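Local coordinates for Phikz039 (Pseudomonas phage phikz, PDB 3ZBQ), which is a phage-encoded member of the tubulin family, PhuZ, with guanosine-5'-diphosphate bound in its pocket, at residues Val128-Gly133 against Ile163-Glu168. Sequence-based numbering, arbitrary orientation.
With GDP (guanosine-5'-diphosphate), chain B.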
# COMPACT_ATOMS: atom_id res chain seq x y z
N VAL A 128 -3.68 -5.04 -5.90
CA VAL A 128 -4.20 -3.99 -5.03
C VAL A 128 -3.18 -3.71 -3.93
O VAL A 128 -2.56 -4.64 -3.43
CB VAL A 128 -5.54 -4.42 -4.38
CG1 VAL A 128 -5.94 -3.44 -3.29
CG2 VAL A 128 -6.63 -4.52 -5.45
N SER A 129 -2.98 -2.45 -3.59
CA SER A 129 -2.10 -2.09 -2.48
C SER A 129 -2.90 -1.65 -1.28
O SER A 129 -3.87 -0.89 -1.40
CB SER A 129 -1.14 -0.96 -2.88
OG SER A 129 -0.09 -1.45 -3.70
N VAL A 130 -2.47 -2.10 -0.10
CA VAL A 130 -3.03 -1.61 1.15
C VAL A 130 -1.90 -0.83 1.84
O VAL A 130 -0.85 -1.40 2.16
CB VAL A 130 -3.58 -2.76 2.03
CG1 VAL A 130 -4.18 -2.21 3.31
CG2 VAL A 130 -4.67 -3.55 1.26
N VAL A 131 -2.10 0.47 2.00
CA VAL A 131 -1.00 1.38 2.38
C VAL A 131 -1.35 2.29 3.55
O VAL A 131 -2.52 2.52 3.84
CB VAL A 131 -0.53 2.22 1.16
CG1 VAL A 131 -0.19 1.30 -0.02
CG2 VAL A 131 -1.60 3.23 0.74
N ILE A 132 -0.30 2.81 4.21
CA ILE A 132 -0.46 3.66 5.40
C ILE A 132 0.28 4.99 5.24
O ILE A 132 1.51 5.02 5.08
CB ILE A 132 0.08 2.95 6.68
CG1 ILE A 132 -0.59 1.59 6.86
CG2 ILE A 132 -0.13 3.82 7.92
CD1 ILE A 132 0.13 0.67 7.84
N GLY A 133 -0.46 6.10 5.30
CA GLY A 133 0.16 7.41 5.22
C GLY A 133 0.57 7.90 6.60
O GLY A 133 -0.13 7.66 7.59
N ILE A 163 -4.01 0.68 -7.91
CA ILE A 163 -5.13 0.73 -6.98
C ILE A 163 -4.59 0.74 -5.55
O ILE A 163 -3.89 -0.18 -5.13
CB ILE A 163 -6.04 -0.51 -7.15
CG1 ILE A 163 -6.60 -0.59 -8.57
CG2 ILE A 163 -7.16 -0.51 -6.10
CD1 ILE A 163 -7.16 -1.95 -8.91
N ILE A 164 -4.94 1.79 -4.80
CA ILE A 164 -4.52 1.87 -3.41
C ILE A 164 -5.72 1.93 -2.46
O ILE A 164 -6.69 2.67 -2.69
CB ILE A 164 -3.54 3.05 -3.17
CG1 ILE A 164 -4.27 4.39 -3.29
CG2 ILE A 164 -2.37 3.00 -4.14
CD1 ILE A 164 -3.46 5.58 -2.76
N ASN A 165 -5.64 1.11 -1.42
CA ASN A 165 -6.58 1.17 -0.31
C ASN A 165 -5.85 1.92 0.80
O ASN A 165 -4.87 1.41 1.37
CB ASN A 165 -6.98 -0.25 0.11
CG ASN A 165 -7.84 -0.28 1.34
OD1 ASN A 165 -7.38 -0.63 2.43
ND2 ASN A 165 -9.11 0.09 1.19
N TYR A 166 -6.30 3.14 1.09
CA TYR A 166 -5.52 4.08 1.89
C TYR A 166 -5.94 4.21 3.35
O TYR A 166 -7.13 4.34 3.66
CB TYR A 166 -5.54 5.47 1.22
CG TYR A 166 -4.79 6.51 2.03
CD1 TYR A 166 -3.41 6.56 2.02
CD2 TYR A 166 -5.48 7.45 2.81
CE1 TYR A 166 -2.71 7.51 2.76
CE2 TYR A 166 -4.79 8.40 3.55
CZ TYR A 166 -3.42 8.43 3.52
OH TYR A 166 -2.73 9.37 4.27
N HIS A 167 -4.96 4.22 4.24
CA HIS A 167 -5.21 4.37 5.66
C HIS A 167 -4.24 5.40 6.17
O HIS A 167 -3.06 5.35 5.85
CB HIS A 167 -4.99 3.05 6.39
CG HIS A 167 -5.89 1.96 5.90
ND1 HIS A 167 -7.01 1.57 6.59
CD2 HIS A 167 -5.85 1.21 4.78
CE1 HIS A 167 -7.64 0.62 5.91
NE2 HIS A 167 -6.96 0.38 4.80
N GLU A 168 -4.73 6.33 6.95
CA GLU A 168 -3.85 7.36 7.50
C GLU A 168 -3.56 7.11 8.96
O GLU A 168 -4.49 6.86 9.74
CB GLU A 168 -4.52 8.71 7.33
CG GLU A 168 -3.63 9.88 7.66
CD GLU A 168 -4.25 11.16 7.19
OE1 GLU A 168 -4.40 11.33 5.96
OE2 GLU A 168 -4.61 11.98 8.05
PB GDP B . 9.94 0.52 6.57
O1B GDP B . 10.39 -0.74 7.26
O2B GDP B . 8.97 0.20 5.46
O3B GDP B . 11.11 1.32 6.04
O3A GDP B . 9.18 1.49 7.60
PA GDP B . 8.06 1.06 8.67
O1A GDP B . 8.52 0.09 9.74
O2A GDP B . 6.83 0.54 7.96
O5' GDP B . 7.73 2.45 9.37
C5' GDP B . 7.34 3.59 8.60
C4' GDP B . 6.10 4.21 9.24
O4' GDP B . 4.99 3.33 9.09
C3' GDP B . 6.22 4.43 10.74
O3' GDP B . 6.81 5.71 11.01
C2' GDP B . 4.78 4.36 11.20
O2' GDP B . 4.15 5.62 10.97
C1' GDP B . 4.13 3.41 10.22
N9 GDP B . 3.99 2.04 10.76
C8 GDP B . 4.96 1.13 10.97
N7 GDP B . 4.45 -0.02 11.46
C5 GDP B . 3.11 0.14 11.55
C6 GDP B . 1.95 -0.68 11.98
O6 GDP B . 2.10 -1.86 12.39
N1 GDP B . 0.74 -0.11 11.91
C2 GDP B . 0.54 1.15 11.47
N2 GDP B . -0.71 1.68 11.43
N3 GDP B . 1.55 1.95 11.06
C4 GDP B . 2.83 1.50 11.08
O HOH W 1 -1.54 -1.26 -6.14
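Ile163 opens the pairing with its carbonyl: O accepts the backbone N-H of Ser129 (N to O 2.9 Å) and a proton from a water that bridges to Ser129 OG, a small buried hydroxyl also hydrogen-bonded to Tyr102. On the other face its CG2 meets Val128 CG2 at 4.1 Å, branched side chains that suit strands and fill the core. Ile164 turns to the face of Ser129. Asn165 N binds Ser129 O at 2.7 Å, while its own O takes the N-H of Val131. With CG anti to the backbone N (chi1 175°), its amide lies alongside Val130, OD1 3.7 Å from Val130 CG1; OD1 accepts the NE2-H of His167 from above the carbonyl plane, and ND2 reaches Leu224 O, so the buried amide is gripped at both ends. Strands 128-133 and 163-168 run parallel in a beta-alpha-beta unit, joined by crossover helix 138-158, in the central sheet of the tubulin-like fold. Tyr166 presents its ring edge to Val131 CG2, the side chains nearly perpendicular, and its OH lies 3.6 Å from Gly133 CA, where no side chain blocks it. His167 N reaches Val131 O by a bent bond (137°), and its O receives Gly133 N at 2.8 Å; its flat ring suits both neighbours, turning the CD2 edge to Val131 O and NE2 to Asn165. Beside Gly133, Ile132 rests CD1 on the guanine at C2. Glu168 OE1 takes the Tyr166 hydroxyl proton on its anti lone pair, and OE2 is bound by Tyr135.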